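PDB 1K5C: endopolygalacturonase from Chondrostereum purpureum, which probably hydrolyses the alpha-1,4 links between galacturonate units inside pectic polygalacturonate chains of the plant cell wall. Local coordinates for residues V256-G270 against R295-W309. Numbering follows the deposited sequence.
Sequences VLISQSYPDDVGNPG and RVTVECGNCSGNWNW
Strands 256-259 and 296-299 run parallel, their axes 4.6 Å apart, and a ladder from V256 N to R295 O through Q260 N to E299 O joins them. Like side chains stack in register: V256 on V296 and I258 on V298 face inward, where branched aliphatics suit a buried core. There I258 CD1 reaches W309 CZ2 at 3.6 Å, the indole coming from the opposite wall. On the other face, L257 CD1 lies alongside T297 CG2.

Past the strands, polar side chains grip backbone. The Q260 side chain, extended beyond CG, accepts a hydrogen bond from N302 N at OE1 (2.9 Å) and a weak one from G301 N, and its NE2 gives a straight bond to N302 O (172°) beside the C300-C303 disulfide. A leucine here would probably leave the turn's N-H groups and N302 O without these mates. E299 bends at chi2 (86°), and its OE2 accepts a hydrogen bond from G267 N at 2.9 Å, the N-H coming from above the carboxylate plane; V266 CB packs on E299 CD. The P269 ring packs against the backbone at G301, where glycine fits because a CB would clash with G270 O and P269 O.

Such stacked parallel coils typify the right-handed beta-helix of glycoside hydrolase family 28, and the loop after strand 256-259 carries Y262, which binds galacturonate.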
ATOM      1  N   VAL A 256      15.152  -8.205   0.186  1.00 11.25           N
ATOM      2  CA  VAL A 256      14.392  -8.282   1.411  1.00 11.28           C
ATOM      3  C   VAL A 256      15.093  -7.427   2.435  1.00 11.06           C
ATOM      4  O   VAL A 256      16.284  -7.592   2.668  1.00 11.53           O
ATOM      5  CB  VAL A 256      14.312  -9.748   1.953  1.00 11.17           C
ATOM      6  CG1 VAL A 256      13.585  -9.831   3.287  1.00 12.34           C
ATOM      7  CG2 VAL A 256      13.722 -10.715   0.915  1.00 12.16           C
ATOM      8  N   LEU A 257      14.325  -6.503   3.104  1.00 11.44           N
ATOM      9  CA  LEU A 257      14.851  -5.767   4.239  1.00 11.67           C
ATOM     10  C   LEU A 257      13.812  -5.831   5.358  1.00 11.25           C
ATOM     11  O   LEU A 257      12.708  -5.330   5.225  1.00 12.05           O
ATOM     12  CB  LEU A 257      15.197  -4.307   3.903  1.00 12.08           C
ATOM     13  CG  LEU A 257      15.688  -3.449   5.104  1.00 13.05           C
ATOM     14  CD1 LEU A 257      16.994  -3.978   5.678  1.00 13.20           C
ATOM     15  CD2 LEU A 257      15.837  -1.997   4.690  1.00 14.33           C
ATOM     16  N   ILE A 258      14.193  -6.532   6.438  1.00 11.23           N
ATOM     17  CA  ILE A 258      13.354  -6.684   7.636  1.00 11.29           C
ATOM     18  C   ILE A 258      14.126  -5.969   8.719  1.00 10.81           C
ATOM     19  O   ILE A 258      15.222  -6.432   9.055  1.00 11.75           O
ATOM     20  CB  ILE A 258      13.060  -8.148   7.907  1.00 12.52           C
ATOM     21  CG1 ILE A 258      12.074  -8.645   6.766  1.00 13.96           C
ATOM     22  CG2 ILE A 258      12.429  -8.336   9.285  1.00 12.61           C
ATOM     23  CD1 ILE A 258      11.935 -10.140   6.710  1.00 16.53           C
ATOM     24  N   SER A 259      13.601  -4.848   9.220  1.00 10.68           N
ATOM     25  CA  SER A 259      14.414  -4.001  10.069  1.00 10.80           C
ATOM     26  C   SER A 259      13.600  -3.259  11.112  1.00 10.77           C
ATOM     27  O   SER A 259      12.535  -2.722  10.850  1.00 11.68           O
ATOM     28  CB  SER A 259      15.143  -2.969   9.203  1.00 13.07           C
ATOM     29  OG  SER A 259      15.807  -2.008  10.052  1.00 14.29           O
ATOM     30  N   GLN A 260      14.161  -3.253  12.336  1.00 10.43           N
ATOM     31  CA  GLN A 260      13.625  -2.505  13.454  1.00 10.55           C
ATOM     32  C   GLN A 260      14.443  -1.236  13.740  1.00 10.56           C
ATOM     33  O   GLN A 260      14.333  -0.675  14.846  1.00 11.61           O
ATOM     34  CB  GLN A 260      13.528  -3.434  14.684  1.00 10.97           C
ATOM     35  CG  GLN A 260      12.399  -4.435  14.500  1.00 11.21           C
ATOM     36  CD  GLN A 260      12.461  -5.622  15.448  1.00 10.79           C
ATOM     37  OE1 GLN A 260      13.538  -6.038  15.916  1.00 11.43           O
ATOM     38  NE2 GLN A 260      11.318  -6.220  15.727  1.00 11.58           N
ATOM     39  N   SER A 261      15.161  -0.749  12.758  1.00 11.39           N
ATOM     40  CA  SER A 261      15.980   0.472  12.878  1.00 11.55           C
ATOM     41  C   SER A 261      15.356   1.688  12.190  1.00 11.84           C
ATOM     42  O   SER A 261      16.015   2.750  12.141  1.00 12.82           O
ATOM     43  CB  SER A 261      17.371   0.247  12.306  1.00 12.66           C
ATOM     44  OG  SER A 261      18.042  -0.791  13.056  1.00 13.81           O
ATOM     45  N   TYR A 262      14.155   1.552  11.624  1.00 12.01           N
ATOM     46  CA  TYR A 262      13.628   2.637  10.768  1.00 12.60           C
ATOM     47  C   TYR A 262      13.607   3.937  11.532  1.00 12.12           C
ATOM     48  O   TYR A 262      13.201   4.002  12.709  1.00 12.91           O
ATOM     49  CB  TYR A 262      12.196   2.182  10.279  1.00 13.42           C
ATOM     50  CG  TYR A 262      11.679   3.050   9.208  1.00 15.74           C
ATOM     51  CD1 TYR A 262      11.992   2.753   7.844  1.00 15.84           C
ATOM     52  CD2 TYR A 262      10.929   4.159   9.532  1.00 18.43           C
ATOM     53  CE1 TYR A 262      11.479   3.655   6.919  1.00 21.41           C
ATOM     54  CE2 TYR A 262      10.425   5.052   8.610  1.00 21.79           C
ATOM     55  CZ  TYR A 262      10.722   4.754   7.247  1.00 24.48           C
ATOM     56  OH  TYR A 262      10.295   5.535   6.175  1.00 31.35           O
ATOM     57  N   PRO A 263      13.961   5.062  10.882  1.00 13.06           N
ATOM     58  CA  PRO A 263      14.144   5.223   9.426  1.00 14.09           C
ATOM     59  C   PRO A 263      15.488   4.715   8.869  1.00 14.49           C
ATOM     60  O   PRO A 263      15.693   4.685   7.657  1.00 18.42           O
ATOM     61  CB  PRO A 263      14.060   6.737   9.233  1.00 16.42           C
ATOM     62  CG  PRO A 263      14.535   7.314  10.553  1.00 16.42           C
ATOM     63  CD  PRO A 263      13.918   6.375  11.595  1.00 14.82           C
ATOM     64  N   ASP A 264      16.434   4.329   9.737  1.00 13.81           N
ATOM     65  CA  ASP A 264      17.672   3.755   9.274  1.00 14.22           C
ATOM     66  C   ASP A 264      17.457   2.315   8.829  1.00 15.45           C
ATOM     67  O   ASP A 264      16.571   1.609   9.351  1.00 16.04           O
ATOM     68  CB  ASP A 264      18.693   3.800  10.392  1.00 14.76           C
ATOM     69  CG  ASP A 264      19.084   5.215  10.798  1.00 14.17           C
ATOM     70  OD1 ASP A 264      19.396   6.009   9.894  1.00 15.49           O
ATOM     71  OD2 ASP A 264      19.084   5.481  12.014  1.00 14.86           O
ATOM     72  N   ASP A 265      18.287   1.835   7.897  1.00 15.72           N
ATOM     73  CA  ASP A 265      18.215   0.426   7.503  1.00 16.31           C
ATOM     74  C   ASP A 265      18.761  -0.496   8.616  1.00 15.46           C
ATOM     75  O   ASP A 265      18.119  -1.554   8.855  1.00 17.31           O
ATOM     76  CB  ASP A 265      18.986   0.234   6.186  1.00 20.08           C
ATOM     77  CG  ASP A 265      18.392   0.928   4.984  1.00 22.31           C
ATOM     78  OD1 ASP A 265      17.202   1.308   4.899  1.00 35.31           O
ATOM     79  OD2 ASP A 265      19.211   1.100   4.009  1.00 32.14           O
ATOM     80  N   VAL A 266      19.840  -0.136   9.236  1.00 16.13           N
ATOM     81  CA  VAL A 266      20.465  -0.946  10.282  1.00 16.08           C
ATOM     82  C   VAL A 266      20.979  -0.002  11.378  1.00 15.32           C
ATOM     83  O   VAL A 266      21.011   1.229  11.197  1.00 16.95           O
ATOM     84  CB  VAL A 266      21.603  -1.803   9.718  1.00 17.63           C
ATOM     85  CG1 VAL A 266      21.136  -2.767   8.623  1.00 20.05           C
ATOM     86  CG2 VAL A 266      22.718  -0.953   9.142  1.00 20.10           C
ATOM     87  N   GLY A 267      21.394  -0.636  12.481  1.00 15.57           N
ATOM     88  CA  GLY A 267      21.999   0.037  13.625  1.00 15.94           C
ATOM     89  C   GLY A 267      21.052   0.196  14.789  1.00 14.28           C
ATOM     90  O   GLY A 267      19.904   0.690  14.620  1.00 14.07           O
ATOM     91  N   ASN A 268      21.463  -0.206  15.969  1.00 15.17           N
ATOM     92  CA  ASN A 268      20.743   0.011  17.225  1.00 15.99           C
ATOM     93  C   ASN A 268      19.269  -0.280  16.967  1.00 14.49           C
ATOM     94  O   ASN A 268      18.438   0.567  17.276  1.00 14.15           O
ATOM     95  CB  ASN A 268      20.960   1.425  17.746  1.00 17.09           C
ATOM     96  CG  ASN A 268      20.423   1.936  19.072  1.00 21.77           C
ATOM     97  OD1 ASN A 268      20.102   3.147  19.437  1.00 25.43           O
ATOM     98  ND2 ASN A 268      20.306   0.981  20.009  1.00 22.24           N
ATOM     99  N   PRO A 269      18.909  -1.497  16.499  1.00 14.17           N
ATOM    100  CA  PRO A 269      17.478  -1.766  16.263  1.00 13.27           C
ATOM    101  C   PRO A 269      16.693  -1.730  17.558  1.00 12.56           C
ATOM    102  O   PRO A 269      17.122  -2.124  18.636  1.00 14.45           O
ATOM    103  CB  PRO A 269      17.481  -3.147  15.596  1.00 14.11           C
ATOM    104  CG  PRO A 269      18.731  -3.791  16.214  1.00 14.76           C
ATOM    105  CD  PRO A 269      19.773  -2.638  16.174  1.00 15.65           C
ATOM    106  N   GLY A 270      15.447  -1.277  17.423  1.00 12.04           N
ATOM    107  CA  GLY A 270      14.535  -1.227  18.561  1.00 12.63           C
ATOM    108  C   GLY A 270      14.063  -2.608  18.991  1.00 11.30           C
ATOM    109  O   GLY A 270      14.108  -3.587  18.249  1.00 11.95           O
ATOM    110  N   ARG A 295      21.068  -8.584  -1.266  1.00 12.52           N
ATOM    111  CA  ARG A 295      20.023  -9.624  -1.354  1.00 12.19           C
ATOM    112  C   ARG A 295      19.054  -9.566  -0.168  1.00 11.72           C
ATOM    113  O   ARG A 295      17.889  -9.200  -0.352  1.00 11.93           O
ATOM    114  CB  ARG A 295      20.664 -11.010  -1.521  1.00 12.35           C
ATOM    115  CG  ARG A 295      21.346 -11.147  -2.918  1.00 12.97           C
ATOM    116  CD  ARG A 295      21.813 -12.553  -3.172  1.00 13.98           C
ATOM    117  NE  ARG A 295      22.885 -13.089  -2.328  1.00 14.22           N
ATOM    118  CZ  ARG A 295      24.184 -12.874  -2.621  1.00 14.37           C
ATOM    119  NH1 ARG A 295      24.578 -12.102  -3.625  1.00 15.16           N
ATOM    120  NH2 ARG A 295      25.124 -13.431  -1.848  1.00 17.67           N
ATOM    121  N   VAL A 296      19.534  -9.927   1.017  1.00 12.31           N
ATOM    122  CA  VAL A 296      18.675  -9.977   2.216  1.00 12.51           C
ATOM    123  C   VAL A 296      19.411  -9.399   3.408  1.00 12.30           C
ATOM    124  O   VAL A 296      20.520  -9.834   3.729  1.00 13.00           O
ATOM    125  CB  VAL A 296      18.316 -11.444   2.517  1.00 12.80           C
ATOM    126  CG1 VAL A 296      17.563 -11.572   3.852  1.00 14.29           C
ATOM    127  CG2 VAL A 296      17.517 -12.080   1.389  1.00 13.93           C
ATOM    128  N   THR A 297      18.760  -8.481   4.114  1.00 12.25           N
ATOM    129  CA  THR A 297      19.218  -8.066   5.441  1.00 12.56           C
ATOM    130  C   THR A 297      18.032  -8.188   6.416  1.00 11.62           C
ATOM    131  O   THR A 297      16.926  -7.718   6.109  1.00 12.03           O
ATOM    132  CB  THR A 297      19.817  -6.661   5.462  1.00 12.87           C
ATOM    133  OG1 THR A 297      21.143  -6.805   4.857  1.00 14.35           O
ATOM    134  CG2 THR A 297      19.974  -6.045   6.853  1.00 13.87           C
ATOM    135  N   VAL A 298      18.318  -8.796   7.565  1.00 11.45           N
ATOM    136  CA  VAL A 298      17.400  -8.856   8.698  1.00 11.59           C
ATOM    137  C   VAL A 298      18.127  -8.175   9.856  1.00 11.20           C
ATOM    138  O   VAL A 298      19.230  -8.610  10.211  1.00 11.88           O
ATOM    139  CB  VAL A 298      17.052 -10.316   9.059  1.00 11.67           C
ATOM    140  CG1 VAL A 298      16.214 -10.344  10.341  1.00 12.27           C
ATOM    141  CG2 VAL A 298      16.332 -10.991   7.883  1.00 12.26           C
ATOM    142  N   GLU A 299      17.508  -7.123  10.412  1.00 11.31           N
ATOM    143  CA  GLU A 299      18.088  -6.341  11.515  1.00 11.24           C
ATOM    144  C   GLU A 299      17.060  -6.276  12.636  1.00 10.96           C
ATOM    145  O   GLU A 299      16.229  -5.381  12.702  1.00 11.61           O
ATOM    146  CB  GLU A 299      18.489  -4.940  11.002  1.00 12.37           C
ATOM    147  CG  GLU A 299      19.094  -4.065  12.103  1.00 13.17           C
ATOM    148  CD  GLU A 299      20.577  -4.242  12.315  1.00 14.87           C
ATOM    149  OE1 GLU A 299      21.185  -5.151  11.748  1.00 17.76           O
ATOM    150  OE2 GLU A 299      21.161  -3.416  13.069  1.00 16.36           O
ATOM    151  N   CYS A 300      17.141  -7.258  13.528  1.00 11.38           N
ATOM    152  CA  CYS A 300      16.196  -7.405  14.632  1.00 11.60           C
ATOM    153  C   CYS A 300      16.828  -6.996  15.955  1.00 11.72           C
ATOM    154  O   CYS A 300      17.896  -7.502  16.324  1.00 13.57           O
ATOM    155  CB  CYS A 300      15.774  -8.876  14.832  1.00 12.37           C
ATOM    156  SG  CYS A 300      14.667  -9.520  13.556  1.00 12.19           S
ATOM    157  N   GLY A 301      16.093  -6.159  16.717  1.00 11.23           N
ATOM    158  CA  GLY A 301      16.293  -6.053  18.164  1.00 11.97           C
ATOM    159  C   GLY A 301      15.401  -6.992  18.916  1.00 11.46           C
ATOM    160  O   GLY A 301      15.749  -7.340  20.071  1.00 12.75           O
ATOM    161  N   ASN A 302      14.256  -7.427  18.368  1.00 11.35           N
ATOM    162  CA  ASN A 302      13.354  -8.304  19.090  1.00 10.98           C
ATOM    163  C   ASN A 302      12.517  -9.072  18.046  1.00 10.89           C
ATOM    164  O   ASN A 302      11.538  -8.523  17.500  1.00 11.22           O
ATOM    165  CB  ASN A 302      12.476  -7.495  20.054  1.00 11.55           C
ATOM    166  CG  ASN A 302      11.571  -8.382  20.893  1.00 11.75           C
ATOM    167  OD1 ASN A 302      11.641  -9.624  20.819  1.00 12.96           O
ATOM    168  ND2 ASN A 302      10.727  -7.736  21.715  1.00 11.96           N
ATOM    169  N   CYS A 303      12.937 -10.303  17.750  1.00 11.10           N
ATOM    170  CA  CYS A 303      12.208 -11.144  16.781  1.00 10.84           C
ATOM    171  C   CYS A 303      12.156 -12.557  17.345  1.00 10.94           C
ATOM    172  O   CYS A 303      13.107 -12.980  18.010  1.00 11.72           O
ATOM    173  CB  CYS A 303      12.936 -11.212  15.430  1.00 11.85           C
ATOM    174  SG  CYS A 303      12.890  -9.590  14.576  1.00 11.63           S
ATOM    175  N   SER A 304      11.063 -13.269  17.049  1.00 11.20           N
ATOM    176  CA  SER A 304      10.828 -14.587  17.581  1.00 11.11           C
ATOM    177  C   SER A 304      10.212 -15.513  16.520  1.00 11.08           C
ATOM    178  O   SER A 304       9.549 -15.063  15.564  1.00 11.78           O
ATOM    179  CB  SER A 304       9.847 -14.529  18.766  1.00 11.58           C
ATOM    180  OG  SER A 304      10.506 -13.973  19.911  1.00 12.56           O
ATOM    181  N   GLY A 305      10.353 -16.814  16.754  1.00 11.82           N
ATOM    182  CA  GLY A 305       9.683 -17.849  15.993  1.00 12.53           C
ATOM    183  C   GLY A 305      10.645 -18.618  15.081  1.00 11.71           C
ATOM    184  O   GLY A 305      11.829 -18.336  14.967  1.00 13.10           O
ATOM    185  N   ASN A 306      10.035 -19.642  14.448  1.00 12.76           N
ATOM    186  CA  ASN A 306      10.757 -20.484  13.458  1.00 13.01           C
ATOM    187  C   ASN A 306      10.339 -19.983  12.099  1.00 13.03           C
ATOM    188  O   ASN A 306       9.263 -20.312  11.592  1.00 15.65           O
ATOM    189  CB  ASN A 306      10.363 -21.940  13.641  1.00 15.41           C
ATOM    190  CG  ASN A 306      10.845 -22.442  15.015  1.00 18.89           C
ATOM    191  OD1 ASN A 306      12.031 -22.350  15.312  1.00 22.08           O
ATOM    192  ND2 ASN A 306       9.923 -22.895  15.825  1.00 28.25           N
ATOM    193  N   TRP A 307      11.202 -19.123  11.538  1.00 11.88           N
ATOM    194  CA  TRP A 307      10.902 -18.469  10.243  1.00 11.41           C
ATOM    195  C   TRP A 307      11.315 -19.443   9.156  1.00 11.61           C
ATOM    196  O   TRP A 307      12.522 -19.665   8.899  1.00 12.83           O
ATOM    197  CB  TRP A 307      11.700 -17.173  10.149  1.00 11.68           C
ATOM    198  CG  TRP A 307      11.270 -16.102  11.120  1.00 11.57           C
ATOM    199  CD1 TRP A 307      10.490 -16.223  12.246  1.00 11.64           C
ATOM    200  CD2 TRP A 307      11.634 -14.711  11.007  1.00 11.61           C
ATOM    201  NE1 TRP A 307      10.327 -14.940  12.841  1.00 11.84           N
ATOM    202  CE2 TRP A 307      11.046 -14.023  12.110  1.00 12.03           C
ATOM    203  CE3 TRP A 307      12.412 -13.960  10.097  1.00 12.07           C
ATOM    204  CZ2 TRP A 307      11.228 -12.650  12.297  1.00 12.44           C
ATOM    205  CZ3 TRP A 307      12.582 -12.601  10.296  1.00 13.49           C
ATOM    206  CH2 TRP A 307      11.988 -11.946  11.387  1.00 13.46           C
ATOM    207  N   ASN A 308      10.289 -20.035   8.524  1.00 11.15           N
ATOM    208  CA  ASN A 308      10.560 -21.022   7.436  1.00 11.50           C
ATOM    209  C   ASN A 308      10.661 -20.209   6.127  1.00 11.09           C
ATOM    210  O   ASN A 308       9.626 -19.696   5.673  1.00 11.43           O
ATOM    211  CB  ASN A 308       9.376 -22.004   7.379  1.00 11.61           C
ATOM    212  CG  ASN A 308       9.632 -23.105   6.347  1.00 11.84           C
ATOM    213  OD1 ASN A 308      10.424 -22.921   5.413  1.00 13.62           O
ATOM    214  ND2 ASN A 308       8.992 -24.225   6.539  1.00 12.17           N
ATOM    215  N   TRP A 309      11.884 -20.060   5.637  1.00 11.01           N
ATOM    216  CA  TRP A 309      12.149 -19.305   4.417  1.00 11.58           C
ATOM    217  C   TRP A 309      12.551 -20.252   3.277  1.00 11.34           C
ATOM    218  O   TRP A 309      13.204 -19.877   2.310  1.00 11.88           O
ATOM    219  CB  TRP A 309      13.263 -18.273   4.659  1.00 12.40           C
ATOM    220  CG  TRP A 309      12.763 -17.098   5.471  1.00 12.01           C
ATOM    221  CD1 TRP A 309      11.660 -16.995   6.289  1.00 11.72           C
ATOM    222  CD2 TRP A 309      13.401 -15.796   5.485  1.00 12.75           C
ATOM    223  NE1 TRP A 309      11.570 -15.704   6.819  1.00 12.45           N
ATOM    224  CE2 TRP A 309      12.625 -14.970   6.334  1.00 12.57           C
ATOM    225  CE3 TRP A 309      14.546 -15.282   4.865  1.00 14.69           C
ATOM    226  CZ2 TRP A 309      13.002 -13.613   6.555  1.00 13.88           C
ATOM    227  CZ3 TRP A 309      14.890 -13.953   5.091  1.00 16.83           C
ATOM    228  CH2 TRP A 309      14.116 -13.140   5.936  1.00 15.41           C
TER